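Local atomic coordinates of Lpg2148(MvcA) (PDB entry 6K11), a protein that probably acts as a deamidase-type effector that removes ubiquitin from the host enzyme UBE2N. Residues L169-G173 against Q221-F225; T147-N151 against I163-G167; G230-F234 against Y301-F305; E89-F93 against F329-E333. One frame throughout, in Å; residues are numbered along the deposited sequence.

Interaction 1. Residues L169-G173 against Q221-F225; sequences LFNLG and QKERF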
# COMPACT_ATOMS: atom_id res chain seq x y z
N LEU A 169 21.49 5.57 -1.58
CA LEU A 169 22.79 4.93 -1.75
C LEU A 169 23.60 5.09 -0.47
O LEU A 169 23.96 6.21 -0.09
CB LEU A 169 23.52 5.54 -2.95
CG LEU A 169 24.90 5.02 -3.34
CD1 LEU A 169 24.78 3.65 -3.97
CD2 LEU A 169 25.55 6.00 -4.30
N PHE A 170 23.88 3.98 0.21
CA PHE A 170 24.60 4.00 1.47
C PHE A 170 25.99 3.44 1.25
O PHE A 170 26.14 2.27 0.86
CB PHE A 170 23.88 3.18 2.55
CG PHE A 170 22.55 3.75 2.96
CD1 PHE A 170 21.39 3.40 2.28
CD2 PHE A 170 22.45 4.61 4.06
CE1 PHE A 170 20.16 3.91 2.66
CE2 PHE A 170 21.22 5.14 4.44
CZ PHE A 170 20.07 4.77 3.74
N ASN A 171 27.01 4.26 1.51
CA ASN A 171 28.39 3.77 1.56
C ASN A 171 28.57 3.01 2.86
O ASN A 171 28.31 3.54 3.95
CB ASN A 171 29.39 4.93 1.44
CG ASN A 171 30.83 4.46 1.25
OD1 ASN A 171 31.27 3.51 1.91
ND2 ASN A 171 31.56 5.13 0.37
N LEU A 172 28.98 1.74 2.76
CA LEU A 172 29.04 0.88 3.93
C LEU A 172 30.35 1.03 4.72
O LEU A 172 30.48 0.41 5.78
CB LEU A 172 28.84 -0.58 3.52
CG LEU A 172 27.43 -0.95 3.05
CD1 LEU A 172 27.26 -2.48 2.96
CD2 LEU A 172 26.38 -0.34 3.99
N GLY A 173 31.30 1.85 4.26
CA GLY A 173 32.42 2.20 5.12
C GLY A 173 33.83 1.94 4.61
O GLY A 173 34.71 2.80 4.73
N GLN A 221 26.04 -2.10 11.08
CA GLN A 221 25.46 -0.77 10.93
C GLN A 221 23.99 -0.80 10.54
O GLN A 221 23.48 0.18 9.98
CB GLN A 221 26.27 0.03 9.90
CG GLN A 221 26.34 -0.64 8.53
CD GLN A 221 27.43 -0.03 7.67
OE1 GLN A 221 27.38 1.15 7.32
NE2 GLN A 221 28.42 -0.84 7.31
N LYS A 222 23.29 -1.90 10.84
CA LYS A 222 21.92 -2.11 10.36
C LYS A 222 20.95 -1.03 10.82
O LYS A 222 19.92 -0.80 10.17
CB LYS A 222 21.40 -3.48 10.84
CG LYS A 222 21.64 -4.62 9.86
CD LYS A 222 20.80 -5.87 10.23
CE LYS A 222 21.15 -7.07 9.36
NZ LYS A 222 20.04 -7.60 8.50
N GLU A 223 21.25 -0.36 11.93
CA GLU A 223 20.36 0.69 12.41
C GLU A 223 20.41 1.94 11.54
O GLU A 223 19.61 2.85 11.77
CB GLU A 223 20.69 1.03 13.87
CG GLU A 223 21.98 1.81 14.09
CD GLU A 223 23.26 1.09 13.63
OE1 GLU A 223 24.30 1.78 13.49
OE2 GLU A 223 23.25 -0.17 13.45
N ARG A 224 21.29 2.00 10.54
CA ARG A 224 21.23 3.08 9.56
C ARG A 224 20.07 2.93 8.58
O ARG A 224 19.68 3.90 7.93
CB ARG A 224 22.51 3.15 8.73
CG ARG A 224 23.78 3.50 9.47
CD ARG A 224 24.96 3.43 8.50
NE ARG A 224 24.99 4.52 7.51
CZ ARG A 224 25.76 4.50 6.43
NH1 ARG A 224 26.55 3.47 6.20
NH2 ARG A 224 25.75 5.51 5.57
N PHE A 225 19.53 1.73 8.44
CA PHE A 225 18.62 1.42 7.34
C PHE A 225 17.24 1.08 7.87
O PHE A 225 17.05 0.74 9.04
CB PHE A 225 19.14 0.25 6.52
CG PHE A 225 20.62 0.25 6.32
CD1 PHE A 225 21.24 1.32 5.69
CD2 PHE A 225 21.39 -0.81 6.75
CE1 PHE A 225 22.60 1.32 5.49
CE2 PHE A 225 22.75 -0.81 6.57
CZ PHE A 225 23.36 0.26 5.94
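Arg224 NH1 serves two carbonyl oxygens at once: it donates to the backbone O of Asn171 at 2.9 Å across the contact and to OE1 of Gln221, three residues earlier, at 2.7 Å. Both acceptors lie in the guanidinium plane. The bond to Asn171 O is almost straight (174°), although the donor stands tilted from the plane of that carbonyl. Gln221 completes the network through its other amide atom, since NE2 reaches Leu172 O at 2.9 Å, in the carbonyl plane and on a lone pair. A glutamine suits this place because one flat group accepts from the arginine while it donates to the residue just past the strand. Beyond Asn171 the chain turns, and the carbonyl OD1 of Asn171 accepts from Gly173 N in an Asx turn.

Beside the polar network lies an aromatic pair. Phe225 directs its edge at the face of Phe170, the planes 80° apart, and CE1 comes within 3.5 Å of Phe170 CG. The chi1 of -66° sets Phe170 CG anti to its carbonyl carbon, with the ring held out toward the 221-225 loop. Arg224 NH2 sits in plane at the rim of this ring, 3.7 Å from Phe170 CD2. Leu172 CD2 also touches Phe225 CZ at 3.6 Å.

The strand 169-171, at one margin of the mixed sheet, pairs with strand 160-163, whose Phe162 also meets Phe225 edge-to-face. Helix 206-220 holds the loop twice: the Phe218 ring meets the Phe225 ring nearly parallel, and Ile217 O takes a second bond from Gln221 NE2.

Interaction 2. Residues T147-N151 against I163-G167; sequences TAVKN and IDKMG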
# COMPACT_ATOMS: atom_id res chain seq x y z
N THR A 147 20.14 3.55 -11.99
CA THR A 147 19.46 2.48 -12.71
C THR A 147 19.62 1.10 -12.07
O THR A 147 18.84 0.20 -12.39
CB THR A 147 19.97 2.41 -14.16
OG1 THR A 147 21.39 2.29 -14.17
CG2 THR A 147 19.57 3.66 -14.93
N ALA A 148 20.60 0.92 -11.19
CA ALA A 148 20.86 -0.40 -10.62
C ALA A 148 19.64 -0.90 -9.85
O ALA A 148 18.85 -0.12 -9.32
CB ALA A 148 22.08 -0.34 -9.70
N VAL A 149 19.50 -2.23 -9.80
CA VAL A 149 18.37 -2.82 -9.09
C VAL A 149 18.47 -2.48 -7.61
O VAL A 149 19.55 -2.54 -7.00
CB VAL A 149 18.30 -4.34 -9.32
CG1 VAL A 149 17.13 -4.95 -8.53
CG2 VAL A 149 18.17 -4.65 -10.80
N LYS A 150 17.33 -2.14 -7.02
CA LYS A 150 17.29 -1.68 -5.64
C LYS A 150 17.24 -2.86 -4.67
O LYS A 150 16.90 -4.00 -5.02
CB LYS A 150 16.07 -0.77 -5.45
CG LYS A 150 16.10 0.48 -6.35
CD LYS A 150 14.86 1.35 -6.15
CE LYS A 150 14.25 1.76 -7.48
NZ LYS A 150 13.90 3.21 -7.50
N ASN A 151 17.61 -2.57 -3.41
CA ASN A 151 17.61 -3.54 -2.30
C ASN A 151 18.63 -4.66 -2.53
O ASN A 151 18.35 -5.85 -2.34
CB ASN A 151 16.22 -4.12 -2.02
CG ASN A 151 16.09 -4.62 -0.58
OD1 ASN A 151 16.80 -4.16 0.32
ND2 ASN A 151 15.16 -5.55 -0.35
N ILE A 163 22.07 -0.17 -1.75
CA ILE A 163 20.99 0.63 -2.32
C ILE A 163 19.70 0.13 -1.70
O ILE A 163 19.36 -1.05 -1.86
CB ILE A 163 20.93 0.51 -3.85
CG1 ILE A 163 22.22 1.00 -4.49
CG2 ILE A 163 19.70 1.26 -4.39
CD1 ILE A 163 22.21 0.92 -6.00
N ASP A 164 18.97 1.00 -1.00
CA ASP A 164 17.80 0.54 -0.28
C ASP A 164 16.55 0.55 -1.18
O ASP A 164 16.62 0.82 -2.38
CB ASP A 164 17.60 1.35 1.01
CG ASP A 164 16.99 2.74 0.79
OD1 ASP A 164 16.87 3.24 -0.36
OD2 ASP A 164 16.66 3.37 1.83
N LYS A 165 15.41 0.21 -0.57
CA LYS A 165 14.14 0.08 -1.29
C LYS A 165 13.79 1.35 -2.07
O LYS A 165 13.23 1.27 -3.17
CB LYS A 165 13.01 -0.27 -0.30
CG LYS A 165 12.58 0.89 0.58
CD LYS A 165 11.82 0.47 1.84
CE LYS A 165 11.98 1.54 2.92
NZ LYS A 165 10.84 1.64 3.85
N MET A 166 14.12 2.52 -1.53
CA MET A 166 13.82 3.79 -2.19
C MET A 166 14.90 4.23 -3.17
O MET A 166 14.73 5.24 -3.84
CB MET A 166 13.60 4.87 -1.14
CG MET A 166 12.62 4.46 -0.05
SD MET A 166 10.90 4.63 -0.56
CE MET A 166 10.53 3.09 -1.40
N GLY A 167 16.00 3.49 -3.26
CA GLY A 167 17.11 3.90 -4.10
C GLY A 167 18.14 4.78 -3.42
O GLY A 167 19.01 5.32 -4.10
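Lys150 lies against the turn that follows Ile163, and its chain meets mostly backbone. CB rests 3.5 Å from Asp164 O. The next atom, CG, lies 4.0 Å from Asp164 O and 4.2 Å from Ile163 CG2, where the two side chains cross at about a right angle. CD settles 3.4 Å from Lys165 O and 3.8 Å from Gly167 N. Beyond CD, the last methylene to touch the turn, the chain bends at chi3 (-133°) and again at chi4. A lysine fits here because its methylenes can lie on the turn while the ammonium group is carried to the exposed side.

The turn itself is a type I beta turn from Asp164 to Gly167, closed by the backbone bond from Gly167 N to Asp164 O. Gly167 has a positive phi, at which a CB would collide with the preceding carbonyl. Asp164 holds the start of the turn: OD1 accepts from Asn168 N, and weakly from Met166 N.

At the next residue, Asn151, the two backbones come closest. Asn151 N donates to Ile163 O at 2.8 Å, but the angle of 126° makes this a weak bond. Asn151 has left-handed backbone angles, which asparagine tolerates well, and its ND2 binds Asp130 O. Ile163, a buried residue, extends CD1 to Ala148 CB at 3.9 Å, where Phe143 and Tyr154 also pack.

The loops are thus joined by one weak, bent backbone bond, an apolar contact of Ala148 with Ile163, and methylenes against carbonyl oxygens, whose partial negative charge would probably attract the lysine chain only mildly.

Interaction 3. Residues G230-F234 against Y301-F305; sequences GSHSF and YAEFF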
# COMPACT_ATOMS: atom_id res chain seq x y z
N GLY A 230 5.89 -0.97 2.96
CA GLY A 230 4.44 -1.05 3.02
C GLY A 230 3.87 -2.29 2.34
O GLY A 230 4.20 -2.59 1.19
N SER A 231 3.04 -3.03 3.06
CA SER A 231 2.36 -4.20 2.51
C SER A 231 0.88 -3.96 2.28
O SER A 231 0.33 -4.43 1.28
CB SER A 231 2.54 -5.41 3.46
OG SER A 231 1.99 -6.60 2.92
N HIS A 232 0.22 -3.21 3.15
CA HIS A 232 -1.22 -3.05 3.05
C HIS A 232 -1.62 -1.85 3.90
O HIS A 232 -0.91 -1.47 4.83
CB HIS A 232 -1.96 -4.33 3.48
CG HIS A 232 -3.44 -4.31 3.22
ND1 HIS A 232 -3.99 -3.76 2.08
CD2 HIS A 232 -4.48 -4.79 3.95
CE1 HIS A 232 -5.31 -3.88 2.12
NE2 HIS A 232 -5.63 -4.52 3.24
N SER A 233 -2.75 -1.27 3.55
CA SER A 233 -3.32 -0.12 4.24
C SER A 233 -4.82 -0.35 4.33
O SER A 233 -5.41 -0.91 3.40
CB SER A 233 -3.02 1.17 3.48
OG SER A 233 -3.92 2.21 3.85
N PHE A 234 -5.43 0.03 5.45
CA PHE A 234 -6.88 -0.05 5.56
C PHE A 234 -7.32 0.84 6.71
O PHE A 234 -6.50 1.35 7.48
CB PHE A 234 -7.39 -1.50 5.77
CG PHE A 234 -6.93 -2.17 7.05
CD1 PHE A 234 -5.67 -2.77 7.13
CD2 PHE A 234 -7.78 -2.27 8.15
CE1 PHE A 234 -5.25 -3.42 8.29
CE2 PHE A 234 -7.38 -2.93 9.31
CZ PHE A 234 -6.10 -3.50 9.38
N TYR A 301 -3.79 -13.08 7.22
CA TYR A 301 -3.72 -12.08 6.15
C TYR A 301 -4.83 -12.32 5.12
O TYR A 301 -5.56 -11.40 4.76
CB TYR A 301 -2.34 -12.14 5.51
CG TYR A 301 -1.95 -10.90 4.70
CD1 TYR A 301 -2.37 -10.75 3.38
CD2 TYR A 301 -1.13 -9.92 5.25
CE1 TYR A 301 -2.00 -9.63 2.63
CE2 TYR A 301 -0.75 -8.80 4.50
CZ TYR A 301 -1.18 -8.67 3.20
OH TYR A 301 -0.81 -7.56 2.46
N ALA A 302 -4.99 -13.57 4.68
CA ALA A 302 -6.02 -13.89 3.70
C ALA A 302 -7.42 -13.71 4.29
O ALA A 302 -8.31 -13.14 3.64
CB ALA A 302 -5.83 -15.32 3.19
N GLU A 303 -7.64 -14.18 5.52
CA GLU A 303 -8.95 -14.03 6.16
C GLU A 303 -9.37 -12.56 6.23
O GLU A 303 -10.53 -12.22 5.94
CB GLU A 303 -8.93 -14.63 7.57
CG GLU A 303 -10.26 -14.51 8.34
CD GLU A 303 -10.19 -15.04 9.79
OE1 GLU A 303 -9.08 -15.43 10.25
OE2 GLU A 303 -11.23 -15.08 10.48
N PHE A 304 -8.45 -11.67 6.61
CA PHE A 304 -8.85 -10.28 6.81
C PHE A 304 -8.84 -9.47 5.51
O PHE A 304 -9.66 -8.56 5.37
CB PHE A 304 -7.93 -9.61 7.84
CG PHE A 304 -8.28 -9.95 9.28
CD1 PHE A 304 -9.27 -10.88 9.56
CD2 PHE A 304 -7.58 -9.36 10.33
CE1 PHE A 304 -9.60 -11.20 10.90
CE2 PHE A 304 -7.90 -9.66 11.66
CZ PHE A 304 -8.91 -10.58 11.94
N PHE A 305 -7.95 -9.77 4.56
CA PHE A 305 -7.66 -8.82 3.48
C PHE A 305 -7.92 -9.36 2.07
O PHE A 305 -7.77 -8.60 1.11
CB PHE A 305 -6.20 -8.34 3.56
CG PHE A 305 -5.77 -7.85 4.94
CD1 PHE A 305 -6.60 -7.02 5.69
CD2 PHE A 305 -4.55 -8.23 5.48
CE1 PHE A 305 -6.23 -6.60 6.97
CE2 PHE A 305 -4.15 -7.78 6.74
CZ PHE A 305 -5.00 -6.96 7.48
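A single hydrogen bond crosses between strand and helix: Ser231 OG donates to Tyr301 OH at 3.0 Å. With CG anti to the backbone N (chi1 -161°), Tyr301 extends from the helix to bring its hydroxyl to the strand, where it is also bonded to the hydroxyl of Tyr255. Tyrosine suits this spot because its ring can be buried while its tip finds polar partners.

The aromatic contacts centre on Phe305. His232 points its edge at the face of Phe305, with the planes at 61° and CD2 3.5 Å from Phe305 CG. Phe234 meets the same ring obliquely, its CE1 coming to 3.6 Å from Phe305 CE1, which lies over the rim of the Phe234 face. On the face opposite His232, Phe305 carries CB of Phe304. One turn back along the helix, the Tyr301 ring receives Phe305 CD2 over its centre, so the two helical rings brace each other.

Plain van der Waals contact adds little more than His232 CB, 3.6 Å from Tyr301 OH. That neighbours Ser231 and His232 both face the helix follows from a classic beta bulge opposite Ile126.

His232 NE2 bonds to Gln253 OE1 and its side chain touches Cys71 of helix 71-83, an arrangement consistent with a Cys-His-Gln cysteine-hydrolase site. Gln253 NE2 binds Phe305 O in turn, linking that group to helix 294-305. Strand 228-238 runs between strands 120-129 and 250-252, while Tyr281 and Leu288 of helix 278-288 pack on Phe305.

Interaction 4. Residues E89-F93 against F329-E333; sequences EKFHF and FKITE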
# COMPACT_ATOMS: atom_id res chain seq x y z
N GLU A 89 -5.26 16.20 6.11
CA GLU A 89 -3.84 16.51 5.97
C GLU A 89 -3.12 16.46 7.31
O GLU A 89 -1.98 15.98 7.39
CB GLU A 89 -3.66 17.89 5.32
CG GLU A 89 -2.25 18.14 4.82
CD GLU A 89 -1.96 19.61 4.59
OE1 GLU A 89 -2.60 20.47 5.24
OE2 GLU A 89 -1.07 19.90 3.77
N LYS A 90 -3.76 16.94 8.38
CA LYS A 90 -3.16 16.82 9.71
C LYS A 90 -3.05 15.35 10.13
O LYS A 90 -2.03 14.94 10.70
CB LYS A 90 -3.98 17.61 10.73
CG LYS A 90 -4.00 19.12 10.49
CD LYS A 90 -4.93 19.81 11.48
CE LYS A 90 -4.98 21.32 11.26
NZ LYS A 90 -5.94 21.98 12.18
N PHE A 91 -4.10 14.57 9.88
CA PHE A 91 -4.07 13.13 10.18
C PHE A 91 -2.90 12.46 9.47
O PHE A 91 -2.21 11.61 10.06
CB PHE A 91 -5.40 12.49 9.77
CG PHE A 91 -5.68 11.16 10.43
CD1 PHE A 91 -5.45 10.96 11.78
CD2 PHE A 91 -6.20 10.11 9.68
CE1 PHE A 91 -5.72 9.73 12.38
CE2 PHE A 91 -6.48 8.88 10.27
CZ PHE A 91 -6.23 8.69 11.63
N HIS A 92 -2.64 12.86 8.22
CA HIS A 92 -1.58 12.24 7.44
C HIS A 92 -0.21 12.46 8.07
O HIS A 92 0.68 11.61 7.94
CB HIS A 92 -1.62 12.77 6.01
CG HIS A 92 -0.38 12.52 5.21
ND1 HIS A 92 -0.17 11.36 4.50
CD2 HIS A 92 0.71 13.30 4.98
CE1 HIS A 92 1.00 11.42 3.88
NE2 HIS A 92 1.55 12.59 4.15
N PHE A 93 -0.00 13.59 8.74
CA PHE A 93 1.29 13.86 9.37
C PHE A 93 1.37 13.37 10.81
O PHE A 93 2.45 13.45 11.40
CB PHE A 93 1.61 15.36 9.30
CG PHE A 93 2.02 15.81 7.92
CD1 PHE A 93 3.19 15.34 7.34
CD2 PHE A 93 1.22 16.68 7.20
CE1 PHE A 93 3.56 15.74 6.08
CE2 PHE A 93 1.58 17.08 5.92
CZ PHE A 93 2.75 16.61 5.36
N PHE A 329 -0.79 1.85 13.70
CA PHE A 329 -2.10 2.46 13.62
C PHE A 329 -2.04 3.90 14.11
O PHE A 329 -1.13 4.29 14.85
CB PHE A 329 -3.13 1.69 14.46
CG PHE A 329 -2.91 1.83 15.94
CD1 PHE A 329 -3.53 2.86 16.65
CD2 PHE A 329 -2.06 0.97 16.61
CE1 PHE A 329 -3.31 3.02 18.01
CE2 PHE A 329 -1.84 1.11 17.98
CZ PHE A 329 -2.47 2.15 18.67
N LYS A 330 -3.04 4.66 13.70
CA LYS A 330 -3.26 6.00 14.21
C LYS A 330 -4.77 6.22 14.24
O LYS A 330 -5.51 5.63 13.44
CB LYS A 330 -2.55 7.05 13.36
CG LYS A 330 -3.02 7.10 11.93
CD LYS A 330 -2.49 8.36 11.26
CE LYS A 330 -1.71 8.08 10.02
NZ LYS A 330 -0.73 9.17 9.72
N ILE A 331 -5.23 7.04 15.18
CA ILE A 331 -6.65 7.12 15.46
C ILE A 331 -7.06 8.57 15.66
O ILE A 331 -6.29 9.40 16.15
CB ILE A 331 -7.00 6.24 16.70
CG1 ILE A 331 -8.50 6.24 16.97
CG2 ILE A 331 -6.18 6.68 17.92
CD1 ILE A 331 -8.95 5.22 18.00
N THR A 332 -8.29 8.88 15.26
CA THR A 332 -8.84 10.22 15.43
C THR A 332 -10.34 10.13 15.61
O THR A 332 -10.98 9.13 15.24
CB THR A 332 -8.49 11.13 14.24
OG1 THR A 332 -9.09 12.41 14.44
CG2 THR A 332 -9.04 10.53 12.93
N GLU A 333 -10.91 11.17 16.20
CA GLU A 333 -12.36 11.25 16.23
C GLU A 333 -12.87 11.86 14.94
O GLU A 333 -12.14 12.56 14.22
CB GLU A 333 -12.84 12.04 17.45
CG GLU A 333 -12.13 11.61 18.71
CD GLU A 333 -12.25 12.60 19.84
OE1 GLU A 333 -11.19 13.05 20.35
OE2 GLU A 333 -13.40 12.90 20.22
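Phe91 is clasped between two side chains of one strand. Thr332 CG2 lies over one face of its ring, 3.7 Å from the centroid, and Lys330 CD lies over the opposite face at 3.8 Å; both are CH-pi contacts. Residues two apart on a strand point the same way, which is why 330 and 332 can form this clasp, and Phe91 CE1 also comes to 3.7 Å from Ile331 C, on the backbone between them.

Having passed over the ring, Lys330 continues to the helix backbone, where NZ donates to Phe91 O at 2.9 Å. The chain bends at chi3 (124°) to make this possible. Thr94 O accepts a further bond from NZ, and Tyr96 offers it a cation-pi contact.

Farther out, Cys79 and Leu83 of helix 71-83 and Arg123 of strand 120-129 pack on Phe91. Leu83 also touches Thr332, whose OG1 is turned to its neighbour Glu333 O.

Lysine serves both needs here: its methylenes cover an aromatic face, and the nitrogen of this buried residue is met by backbone oxygens and a nearby ring, a setting that would probably stabilise its positive charge.

Overall arrangement
The contacts fall into two pairs. Interactions 1 and 2 both belong to the MvcA insertion domain and touch directly, Phe170 CE1 lying 3.6 Å from Asp164 OD2; their centres are 13 Å apart. Interactions 3 and 4 lie on the other sheet, where strands 228-238 and 325-333 flank strand 120-129, and their centres are 19 Å apart. Helix 71-83 links these two, with Cys71 at His232 and Cys79 and Leu83 at Phe91. If the Cys71, His232 and Gln253 group is the active site, as its arrangement suggests, it lies at interaction 3. Between nearest atoms, interaction 2 comes to about 6 Å of interaction 3, and interaction 1 to about 13 Å.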